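PDB 3I3F: hypothetical protein from Giardia lamblia, which is of unknown function but belongs to the YjgF-like (endoribonuclease L-PSP) family and binds pentanoic acid in the crystal. Local coordinates for residues D66-R69 with K70-Y74; I32-N36 with G37-L41. All coordinates share one frame; numbering follows the deposited sequence.

Contact 1: D66-R69 with K70-Y74; sequences DNIR and KCLEY
Asp66 holds two cations on the outer side of this helix, one on each carboxylate oxygen. OD2 takes the ammonium of the residue one turn on, Lys70 NZ, at 3.1 Å, while OD1 accepts a hydrogen bond from Arg69 NH2 at 3.0 Å. Both donors arrive on the syn side of their oxygen, somewhat out of the carboxylate plane, so the two bonds together should limit rotation of the group. The carboxylate probably also offsets the nearness of the two like charges. Lys70 gets there with a chain extended beyond CG, running back along the helix so that its CE also packs against Asp66 OD2.

Arg69 has to bend to do its part. CG lies opposite the backbone N (chi1 -177°), and a kink at chi3, 61°, swings the guanidinium over Lys70, whose CG lies over one of its faces. Asp66 OD1 meets that guanidinium at its edge, close to its plane. The other terminal nitrogen, Arg69 NH1, forms a salt bridge with Glu73 OE1 at 3.1 Å, with the guanidinium and carboxylate planes 65° apart; a water donates to the same OE1. The result is a four-residue chain of alternating charge, Lys70-Asp66-Arg69-Glu73. Asp22 gives the Lys70 ammonium another salt bridge. Asn67 OD1 takes a hydrogen bond from Gln63 NE2, and its ND2 gives one to Ile47 O.

Beneath the charges, regular i to i+4 backbone bonds run from Lys70 N through Glu73 N. On the buried side Ile68 and Leu72 lie side by side, CG2 of the former 3.8 Å from CD1 of the latter. That apolar flank of helix 56-74 rests on the sheet: Ile68 and Leu72 touch strands 38-41 and 131-139, and Cys71 reaches Ile32 and Leu41.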
ATOM      1  N   ASP A  66     -15.550  -8.082   9.523  1.00 10.26           N
ATOM      2  CA  ASP A  66     -15.933  -8.051  10.937  1.00 10.40           C
ATOM      3  C   ASP A  66     -14.721  -7.695  11.803  1.00 10.17           C
ATOM      4  O   ASP A  66     -14.827  -6.868  12.708  1.00 10.25           O
ATOM      5  CB  ASP A  66     -16.526  -9.393  11.380  1.00 10.55           C
ATOM      6  CG  ASP A  66     -17.206  -9.312  12.737  1.00 11.94           C
ATOM      7  OD1 ASP A  66     -18.063  -8.422  12.925  0.50 12.39           O
ATOM      8  OD2 ASP A  66     -16.892 -10.149  13.609  0.50 12.54           O
ATOM      9  N   ASN A  67     -13.577  -8.317  11.516  1.00 10.02           N
ATOM     10  CA  ASN A  67     -12.320  -7.986  12.197  1.00  9.84           C
ATOM     11  C   ASN A  67     -11.958  -6.511  12.039  1.00  9.78           C
ATOM     12  O   ASN A  67     -11.613  -5.840  13.011  1.00  9.88           O
ATOM     13  CB  ASN A  67     -11.165  -8.848  11.670  1.00  9.87           C
ATOM     14  CG  ASN A  67     -11.281 -10.311  12.069  1.00  9.79           C
ATOM     15  OD1 ASN A  67     -12.081 -10.680  12.929  1.00  9.99           O
ATOM     16  ND2 ASN A  67     -10.467 -11.153  11.444  1.00  9.54           N
ATOM     17  N   ILE A  68     -12.046  -6.012  10.808  1.00  9.67           N
ATOM     18  CA  ILE A  68     -11.759  -4.609  10.517  1.00  9.69           C
ATOM     19  C   ILE A  68     -12.707  -3.677  11.273  1.00  9.80           C
ATOM     20  O   ILE A  68     -12.267  -2.703  11.881  1.00  9.82           O
ATOM     21  CB  ILE A  68     -11.831  -4.323   8.998  1.00  9.54           C
ATOM     22  CG1 ILE A  68     -10.657  -4.995   8.281  1.00  9.48           C
ATOM     23  CG2 ILE A  68     -11.809  -2.824   8.725  1.00  9.69           C
ATOM     24  CD1 ILE A  68     -10.806  -5.060   6.780  1.00  9.86           C
ATOM     25  N   ARG A  69     -14.002  -3.988  11.250  1.00 10.01           N
ATOM     26  CA  ARG A  69     -14.998  -3.185  11.964  1.00 10.40           C
ATOM     27  C   ARG A  69     -14.685  -3.112  13.460  1.00 10.38           C
ATOM     28  O   ARG A  69     -14.680  -2.029  14.045  1.00 10.54           O
ATOM     29  CB  ARG A  69     -16.404  -3.758  11.760  1.00 10.62           C
ATOM     30  CG  ARG A  69     -17.519  -2.931  12.409  1.00 11.94           C
ATOM     31  CD  ARG A  69     -18.872  -3.631  12.343  1.00 13.99           C
ATOM     32  NE  ARG A  69     -18.869  -4.917  13.043  1.00 15.97           N
ATOM     33  CZ  ARG A  69     -18.939  -5.075  14.366  1.00 17.38           C
ATOM     34  NH1 ARG A  69     -19.020  -4.028  15.184  1.00 18.46           N
ATOM     35  NH2 ARG A  69     -18.928  -6.301  14.881  1.00 17.86           N
ATOM     36  N   LYS A  70     -14.426  -4.265  14.070  1.00 10.37           N
ATOM     37  CA  LYS A  70     -14.138  -4.327  15.502  1.00 10.51           C
ATOM     38  C   LYS A  70     -12.863  -3.567  15.863  1.00 10.36           C
ATOM     39  O   LYS A  70     -12.836  -2.833  16.849  1.00 10.29           O
ATOM     40  CB  LYS A  70     -14.041  -5.779  15.975  1.00 10.75           C
ATOM     41  CG  LYS A  70     -15.377  -6.501  16.014  1.00 11.62           C
ATOM     42  CD  LYS A  70     -15.217  -7.918  16.524  1.00 13.34           C
ATOM     43  CE  LYS A  70     -16.528  -8.682  16.466  1.00 14.41           C
ATOM     44  NZ  LYS A  70     -16.324 -10.150  16.622  1.00 15.72           N
ATOM     45  N   CYS A  71     -11.812  -3.735  15.065  1.00 10.13           N
ATOM     46  CA  CYS A  71     -10.560  -3.014  15.300  1.00 10.25           C
ATOM     47  C   CYS A  71     -10.761  -1.504  15.227  1.00 10.25           C
ATOM     48  O   CYS A  71     -10.299  -0.771  16.104  1.00 10.19           O
ATOM     49  CB  CYS A  71      -9.485  -3.437  14.297  1.00 10.19           C
ATOM     50  SG  CYS A  71      -8.787  -5.067  14.603  1.00 10.52           S
ATOM     51  N   LEU A  72     -11.449  -1.039  14.187  1.00 10.33           N
ATOM     52  CA  LEU A  72     -11.669   0.394  14.003  1.00 10.53           C
ATOM     53  C   LEU A  72     -12.516   0.995  15.125  1.00 10.78           C
ATOM     54  O   LEU A  72     -12.197   2.069  15.628  1.00 10.71           O
ATOM     55  CB  LEU A  72     -12.304   0.684  12.637  1.00 10.39           C
ATOM     56  CG  LEU A  72     -11.384   0.441  11.436  1.00 10.37           C
ATOM     57  CD1 LEU A  72     -12.132   0.648  10.130  1.00 10.78           C
ATOM     58  CD2 LEU A  72     -10.166   1.350  11.498  1.00 10.72           C
ATOM     59  N   GLU A  73     -13.577   0.304  15.528  1.00 11.13           N
ATOM     60  CA  GLU A  73     -14.431   0.801  16.613  1.00 11.54           C
ATOM     61  C   GLU A  73     -13.675   0.836  17.944  1.00 11.59           C
ATOM     62  O   GLU A  73     -13.829   1.774  18.728  1.00 11.35           O
ATOM     63  CB  GLU A  73     -15.722  -0.016  16.705  1.00 11.83           C
ATOM     64  CG  GLU A  73     -16.663   0.272  15.534  1.00 12.96           C
ATOM     65  CD  GLU A  73     -17.941  -0.549  15.544  1.00 14.66           C
ATOM     66  OE1 GLU A  73     -18.172  -1.308  16.508  1.00 15.98           O
ATOM     67  OE2 GLU A  73     -18.720  -0.430  14.574  1.00 16.22           O
ATOM     68  N   TYR A  74     -12.835  -0.169  18.170  1.00 11.72           N
ATOM     69  CA  TYR A  74     -11.958  -0.224  19.339  1.00 11.86           C
ATOM     70  C   TYR A  74     -10.998   0.973  19.372  1.00 11.87           C
ATOM     71  O   TYR A  74     -10.668   1.484  20.446  1.00 11.84           O
ATOM     72  CB  TYR A  74     -11.176  -1.542  19.307  1.00 11.95           C
ATOM     73  CG  TYR A  74     -10.366  -1.871  20.541  1.00 12.32           C
ATOM     74  CD1 TYR A  74     -10.983  -2.306  21.711  1.00 12.91           C
ATOM     75  CD2 TYR A  74      -8.976  -1.785  20.525  1.00 12.62           C
ATOM     76  CE1 TYR A  74     -10.236  -2.631  22.837  1.00 13.07           C
ATOM     77  CE2 TYR A  74      -8.223  -2.103  21.645  1.00 13.16           C
ATOM     78  CZ  TYR A  74      -8.858  -2.524  22.798  1.00 13.12           C
ATOM     79  OH  TYR A  74      -8.109  -2.840  23.908  1.00 14.16           O
TER
HETATM   80  O   HOH W   1     -13.472 -10.944  15.486  0.50 11.33           O
HETATM   81  O   HOH W   2     -17.218  -3.547  17.603  1.00 31.65           O

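Contact 2: I32-N36 with G37-L41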
ATOM      1  N   ILE A  32      -3.367  -2.679  15.185  1.00  9.52           N
ATOM      2  CA  ILE A  32      -3.929  -1.337  15.111  1.00  9.95           C
ATOM      3  C   ILE A  32      -2.852  -0.337  15.514  1.00 10.23           C
ATOM      4  O   ILE A  32      -2.167  -0.543  16.515  1.00 10.26           O
ATOM      5  CB  ILE A  32      -5.109  -1.159  16.098  1.00 10.04           C
ATOM      6  CG1 ILE A  32      -6.151  -2.270  15.936  1.00 10.00           C
ATOM      7  CG2 ILE A  32      -5.758   0.212  15.921  1.00 10.69           C
ATOM      8  CD1 ILE A  32      -7.249  -2.219  16.975  1.00 10.40           C
ATOM      9  N   ALA A  33      -2.700   0.735  14.741  1.00 10.60           N
ATOM     10  CA  ALA A  33      -1.843   1.853  15.129  1.00 11.10           C
ATOM     11  C   ALA A  33      -2.628   3.153  15.001  1.00 11.68           C
ATOM     12  O   ALA A  33      -3.362   3.341  14.031  1.00 11.77           O
ATOM     13  CB  ALA A  33      -0.598   1.898  14.272  1.00 11.16           C
ATOM     14  N   VAL A  34      -2.483   4.037  15.986  1.00 12.32           N
ATOM     15  CA  VAL A  34      -3.128   5.346  15.958  1.00 12.83           C
ATOM     16  C   VAL A  34      -2.065   6.439  16.018  1.00 13.28           C
ATOM     17  O   VAL A  34      -1.166   6.392  16.857  1.00 13.06           O
ATOM     18  CB  VAL A  34      -4.110   5.526  17.133  1.00 12.85           C
ATOM     19  CG1 VAL A  34      -4.762   6.905  17.083  1.00 13.53           C
ATOM     20  CG2 VAL A  34      -5.165   4.428  17.123  1.00 13.19           C
ATOM     21  N   VAL A  35      -2.171   7.412  15.117  1.00 13.82           N
ATOM     22  CA  VAL A  35      -1.236   8.535  15.062  1.00 14.50           C
ATOM     23  C   VAL A  35      -1.949   9.780  14.534  1.00 14.49           C
ATOM     24  O   VAL A  35      -2.526   9.755  13.448  1.00 14.66           O
ATOM     25  CB  VAL A  35      -0.006   8.210  14.171  1.00 14.78           C
ATOM     26  CG1 VAL A  35      -0.441   7.742  12.786  1.00 15.30           C
ATOM     27  CG2 VAL A  35       0.925   9.412  14.070  1.00 15.80           C
ATOM     28  N   ASN A  36      -1.921  10.855  15.322  1.00 14.56           N
ATOM     29  CA  ASN A  36      -2.476  12.150  14.912  1.00 14.47           C
ATOM     30  C   ASN A  36      -3.914  12.069  14.386  1.00 14.23           C
ATOM     31  O   ASN A  36      -4.235  12.645  13.347  1.00 14.51           O
ATOM     32  CB  ASN A  36      -1.571  12.803  13.856  0.50 14.46           C
ATOM     33  CG  ASN A  36      -0.120  12.889  14.296  0.50 14.74           C
ATOM     34  OD1 ASN A  36       0.176  13.028  15.483  0.50 15.15           O
ATOM     35  ND2 ASN A  36       0.793  12.808  13.335  0.50 14.88           N
ATOM     36  N   GLY A  37      -4.770  11.345  15.101  1.00 13.98           N
ATOM     37  CA  GLY A  37      -6.177  11.223  14.721  1.00 13.70           C
ATOM     38  C   GLY A  37      -6.459  10.309  13.538  1.00 13.43           C
ATOM     39  O   GLY A  37      -7.568  10.316  13.003  1.00 13.63           O
ATOM     40  N   MET A  38      -5.465   9.519  13.131  1.00 13.09           N
ATOM     41  CA  MET A  38      -5.624   8.554  12.046  1.00 12.95           C
ATOM     42  C   MET A  38      -5.348   7.148  12.562  1.00 12.51           C
ATOM     43  O   MET A  38      -4.463   6.949  13.398  1.00 12.65           O
ATOM     44  CB  MET A  38      -4.671   8.876  10.894  1.00 13.23           C
ATOM     45  CG  MET A  38      -4.906  10.235  10.240  1.00 13.90           C
ATOM     46  SD  MET A  38      -6.518  10.395   9.441  1.00 15.89           S
ATOM     47  CE  MET A  38      -6.372   9.199   8.120  1.00 16.20           C
ATOM     48  N   VAL A  39      -6.109   6.182  12.055  1.00 11.65           N
ATOM     49  CA  VAL A  39      -5.965   4.783  12.437  1.00 11.09           C
ATOM     50  C   VAL A  39      -5.455   3.975  11.248  1.00 10.51           C
ATOM     51  O   VAL A  39      -5.958   4.121  10.132  1.00 10.52           O
ATOM     52  CB  VAL A  39      -7.308   4.190  12.904  1.00 10.94           C
ATOM     53  CG1 VAL A  39      -7.115   2.771  13.436  1.00 10.98           C
ATOM     54  CG2 VAL A  39      -7.947   5.080  13.965  1.00 11.29           C
ATOM     55  N   TYR A  40      -4.443   3.146  11.498  1.00 10.05           N
ATOM     56  CA  TYR A  40      -3.899   2.217  10.511  1.00  9.82           C
ATOM     57  C   TYR A  40      -4.100   0.804  11.038  1.00  9.48           C
ATOM     58  O   TYR A  40      -3.995   0.574  12.241  1.00  9.19           O
ATOM     59  CB  TYR A  40      -2.402   2.464  10.306  1.00  9.96           C
ATOM     60  CG  TYR A  40      -2.080   3.790   9.660  1.00 10.37           C
ATOM     61  CD1 TYR A  40      -1.733   3.864   8.317  1.00 11.20           C
ATOM     62  CD2 TYR A  40      -2.129   4.974  10.392  1.00 11.26           C
ATOM     63  CE1 TYR A  40      -1.441   5.079   7.716  1.00 11.71           C
ATOM     64  CE2 TYR A  40      -1.842   6.198   9.799  1.00 11.65           C
ATOM     65  CZ  TYR A  40      -1.497   6.240   8.460  1.00 11.80           C
ATOM     66  OH  TYR A  40      -1.206   7.441   7.854  1.00 14.32           O
ATOM     67  N   LEU A  41      -4.390  -0.141  10.147  1.00  9.13           N
ATOM     68  CA  LEU A  41      -4.532  -1.542  10.540  1.00  8.95           C
ATOM     69  C   LEU A  41      -3.490  -2.423   9.866  1.00  8.88           C
ATOM     70  O   LEU A  41      -3.125  -2.202   8.709  1.00  9.01           O
ATOM     71  CB  LEU A  41      -5.919  -2.080  10.182  1.00  8.97           C
ATOM     72  CG  LEU A  41      -7.149  -1.372  10.748  1.00  8.77           C
ATOM     73  CD1 LEU A  41      -8.398  -2.150  10.368  1.00  9.13           C
ATOM     74  CD2 LEU A  41      -7.069  -1.220  12.257  1.00  9.41           C
TER
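Ile32 touches two side chains of the returning strand, Leu41 directly across from it and Val39 diagonally, all three on the same face of the hairpin. Its CG2 methyl packs alongside Val39 CG1 at 3.8 Å, and its other branch, CG1, meets Leu41 CD2 at 3.9 Å. In both pairs the side chains run side by side and point the same way. Ile32 can serve both because CG1 is opposite the carbonyl carbon (chi1 -52°), which leaves CG2 on the side of Val39. Further along this face Val34 CG2 makes a looser contact with Val39 CG2.

The other face carries Ala33, Val35, Met38 and Tyr40. Here Val35 turns CG1 between its backbone N and carbonyl carbon (chi1 54°), and this methyl comes within 3.6 Å of Tyr40 CE2, meeting the ring at a slant. Ala33 O lies at the edge of the same ring, near its plane. This face is also a subunit interface: Val83 of the second subunit packs on Ala33 and Tyr40, and Met38 of that subunit on Val35.

Between the faces, Ala33 and Tyr40 form a hydrogen-bonded pair, N to O at 2.8 Å in each direction. Towards the loop Val35 N donates to Met38 O at 2.9 Å. The return bond, Met38 N to Val35 O, is more bent, 149° at the hydrogen, and its donor stands well above the carbonyl plane. Asn36 and Gly37 take the two corners with positive phi angles, and the side chain of Asn36 leads away from the strands and packs against Met38 of the second subunit.

This is a two-residue beta hairpin closed by a type I' turn, a common pairing of turn and hairpin, with Asn-Gly a classic corner sequence; it supplies two antiparallel strands of the YjgF-like sheet.

The hairpin of contact 2, residues 32-41, precedes the helical residues 66-74 of contact 1 in the chain, and the centres of the two contacts are 13 Å apart. They nevertheless touch directly, since the helix lies across the face of the sheet that carries Ile32, Val39 and Leu41. Ile68 CG2 meets Leu41 CD1 at 3.8 Å, and Leu72 CD2 meets Val39 CG1 at 3.9 Å. The salt-bridge network of contact 1 faces away from this shared apolar layer. Within the three-chain assembly, the hairpin takes the helix on one face and the second subunit on the other.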